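Side-chain contact in ribose 5-phosphate isomerase B (Anaplasma phagocytophilum, PDB 4EM8), which probably interconverts ribose 5-phosphate and ribulose 5-phosphate, an aldose-ketose isomerisation: residues Ala27-Asp31 with Leu32-Val36. Residues are numbered along the deposited sequence; the frame is centred on the assembly and turned at random.
Sequences AYLRD and LGCEV
L29 and R30 give their carbonyl oxygens to the backbone N-H groups of C34 and G33, closing the helix in a Schellman motif as G33 turns to positive phi (87°). L32 N to Y28 O, 3.0 Å, is the last regular helical bond before it; C34 N comes equally near L29 O, 3.0 Å, somewhat tilted from the carbonyl plane, and G33 N reaches R30 O from above its plane. One turn on from Y28, L32 lays its branch point over a face of the tyrosine ring, CG 4.3 Å from the centroid and displaced toward the rim, a CH-pi contact; L32 CD1 follows to 3.7 Å from Y28 CE2. Y28 presents the ring there with CG anti to the backbone N (chi1 176°). Beyond the turn, C34 SG rests 4.0 Å from L29 CD2, and V36 drives CG2 against L29 CB at 3.4 Å, a tight fit. V36 CG1 also meets R30 NH2, the two side chains crossing nearly at right angles. This turn links helix 19-31 to strand 35-38, outermost in the sheet of this chain, in a beta-alpha-beta unit: L29 and V36 reach strand 9-14 through V10 and L12, while L126 of helix 119-131 packs against Y28 and L29.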
ATOM      1  N   ALA A  27       4.124 -19.125  14.101  1.00 28.25           N
ATOM      2  CA  ALA A  27       4.733 -19.714  15.301  1.00 29.68           C
ATOM      3  C   ALA A  27       5.116 -18.628  16.311  1.00 29.41           C
ATOM      4  O   ALA A  27       4.930 -18.805  17.514  1.00 28.29           O
ATOM      5  CB  ALA A  27       5.948 -20.551  14.938  1.00 31.30           C
ATOM      6  N   TYR A  28       5.633 -17.500  15.816  1.00 28.59           N
ATOM      7  CA  TYR A  28       5.936 -16.360  16.680  1.00 28.45           C
ATOM      8  C   TYR A  28       4.684 -15.896  17.424  1.00 27.78           C
ATOM      9  O   TYR A  28       4.670 -15.799  18.662  1.00 28.04           O
ATOM     10  CB  TYR A  28       6.522 -15.218  15.854  1.00 28.90           C
ATOM     11  CG  TYR A  28       6.774 -13.953  16.634  1.00 29.83           C
ATOM     12  CD1 TYR A  28       7.749 -13.911  17.627  1.00 32.03           C
ATOM     13  CD2 TYR A  28       6.063 -12.781  16.360  1.00 30.16           C
ATOM     14  CE1 TYR A  28       7.977 -12.762  18.347  1.00 32.55           C
ATOM     15  CE2 TYR A  28       6.317 -11.608  17.051  1.00 30.54           C
ATOM     16  CZ  TYR A  28       7.262 -11.606  18.046  1.00 32.54           C
ATOM     17  OH  TYR A  28       7.498 -10.476  18.769  1.00 33.76           O
ATOM     18  N   LEU A  29       3.639 -15.579  16.673  1.00 27.18           N
ATOM     19  CA  LEU A  29       2.376 -15.162  17.278  1.00 28.35           C
ATOM     20  C   LEU A  29       1.837 -16.163  18.300  1.00 30.29           C
ATOM     21  O   LEU A  29       1.342 -15.771  19.363  1.00 29.82           O
ATOM     22  CB  LEU A  29       1.320 -14.901  16.204  1.00 27.48           C
ATOM     23  CG  LEU A  29       1.600 -13.626  15.400  1.00 26.55           C
ATOM     24  CD1 LEU A  29       0.580 -13.485  14.281  1.00 25.62           C
ATOM     25  CD2 LEU A  29       1.603 -12.360  16.304  1.00 27.21           C
ATOM     26  N   ARG A  30       1.930 -17.449  17.985  1.00 31.29           N
ATOM     27  CA  ARG A  30       1.448 -18.485  18.893  1.00 34.43           C
ATOM     28  C   ARG A  30       2.264 -18.438  20.204  1.00 34.11           C
ATOM     29  O   ARG A  30       1.685 -18.464  21.305  1.00 34.81           O
ATOM     30  CB  ARG A  30       1.497 -19.855  18.195  1.00 37.76           C
ATOM     31  CG  ARG A  30       0.203 -20.649  18.267  1.00 43.58           C
ATOM     32  CD  ARG A  30      -0.153 -21.394  16.972  1.00 45.30           C
ATOM     33  NE  ARG A  30       1.025 -21.774  16.205  1.00 45.45           N
ATOM     34  CZ  ARG A  30       1.057 -21.919  14.878  1.00 44.74           C
ATOM     35  NH1 ARG A  30       2.216 -22.226  14.307  1.00 44.41           N
ATOM     36  NH2 ARG A  30      -0.036 -21.766  14.121  1.00 42.47           N
ATOM     37  N   ASP A  31       3.588 -18.281  20.092  1.00 32.80           N
ATOM     38  CA  ASP A  31       4.430 -18.171  21.271  1.00 34.85           C
ATOM     39  C   ASP A  31       4.036 -16.942  22.112  1.00 35.54           C
ATOM     40  O   ASP A  31       4.098 -16.974  23.353  1.00 35.61           O
ATOM     41  CB  ASP A  31       5.901 -18.116  20.876  1.00 35.04           C
ATOM     42  CG  ASP A  31       6.833 -18.229  22.060  1.00 37.52           C
ATOM     43  OD1 ASP A  31       6.609 -19.102  22.945  1.00 40.20           O
ATOM     44  OD2 ASP A  31       7.829 -17.475  22.090  1.00 37.39           O
ATOM     45  N   LEU A  32       3.615 -15.870  21.439  1.00 34.94           N
ATOM     46  CA  LEU A  32       3.102 -14.670  22.119  1.00 36.26           C
ATOM     47  C   LEU A  32       1.706 -14.812  22.722  1.00 36.01           C
ATOM     48  O   LEU A  32       1.204 -13.862  23.330  1.00 37.97           O
ATOM     49  CB  LEU A  32       3.067 -13.472  21.160  1.00 36.48           C
ATOM     50  CG  LEU A  32       4.378 -12.829  20.712  1.00 38.17           C
ATOM     51  CD1 LEU A  32       4.062 -11.542  19.932  1.00 37.47           C
ATOM     52  CD2 LEU A  32       5.288 -12.547  21.889  1.00 39.04           C
ATOM     53  N   GLY A  33       1.069 -15.958  22.534  1.00 35.43           N
ATOM     54  CA  GLY A  33      -0.238 -16.202  23.115  1.00 36.42           C
ATOM     55  C   GLY A  33      -1.415 -15.734  22.286  1.00 35.94           C
ATOM     56  O   GLY A  33      -2.531 -15.612  22.799  1.00 36.24           O
ATOM     57  N   CYS A  34      -1.195 -15.475  21.002  1.00 35.23           N
ATOM     58  CA  CYS A  34      -2.308 -15.131  20.109  1.00 34.53           C
ATOM     59  C   CYS A  34      -3.067 -16.365  19.656  1.00 36.05           C
ATOM     60  O   CYS A  34      -2.493 -17.448  19.546  1.00 35.85           O
ATOM     61  CB  CYS A  34      -1.784 -14.446  18.857  1.00 34.72           C
ATOM     62  SG  CYS A  34      -1.121 -12.808  19.163  1.00 35.57           S
ATOM     63  N   GLU A  35      -4.349 -16.192  19.352  1.00 36.44           N
ATOM     64  CA  GLU A  35      -5.046 -17.150  18.518  1.00 38.31           C
ATOM     65  C   GLU A  35      -4.614 -16.893  17.092  1.00 35.02           C
ATOM     66  O   GLU A  35      -4.735 -15.775  16.606  1.00 32.64           O
ATOM     67  CB  GLU A  35      -6.540 -16.948  18.558  1.00 42.88           C
ATOM     68  CG  GLU A  35      -7.239 -17.442  19.791  1.00 47.80           C
ATOM     69  CD  GLU A  35      -8.706 -17.663  19.493  1.00 52.39           C
ATOM     70  OE1 GLU A  35      -9.479 -16.670  19.530  1.00 55.20           O
ATOM     71  OE2 GLU A  35      -9.068 -18.825  19.198  1.00 55.66           O
ATOM     72  N   VAL A  36      -4.147 -17.931  16.418  1.00 33.68           N
ATOM     73  CA  VAL A  36      -3.573 -17.786  15.091  1.00 32.37           C
ATOM     74  C   VAL A  36      -4.279 -18.677  14.079  1.00 33.35           C
ATOM     75  O   VAL A  36      -4.423 -19.882  14.291  1.00 33.05           O
ATOM     76  CB  VAL A  36      -2.059 -18.113  15.124  1.00 32.60           C
ATOM     77  CG1 VAL A  36      -1.497 -18.205  13.715  1.00 31.14           C
ATOM     78  CG2 VAL A  36      -1.318 -17.060  15.939  1.00 32.00           C
TER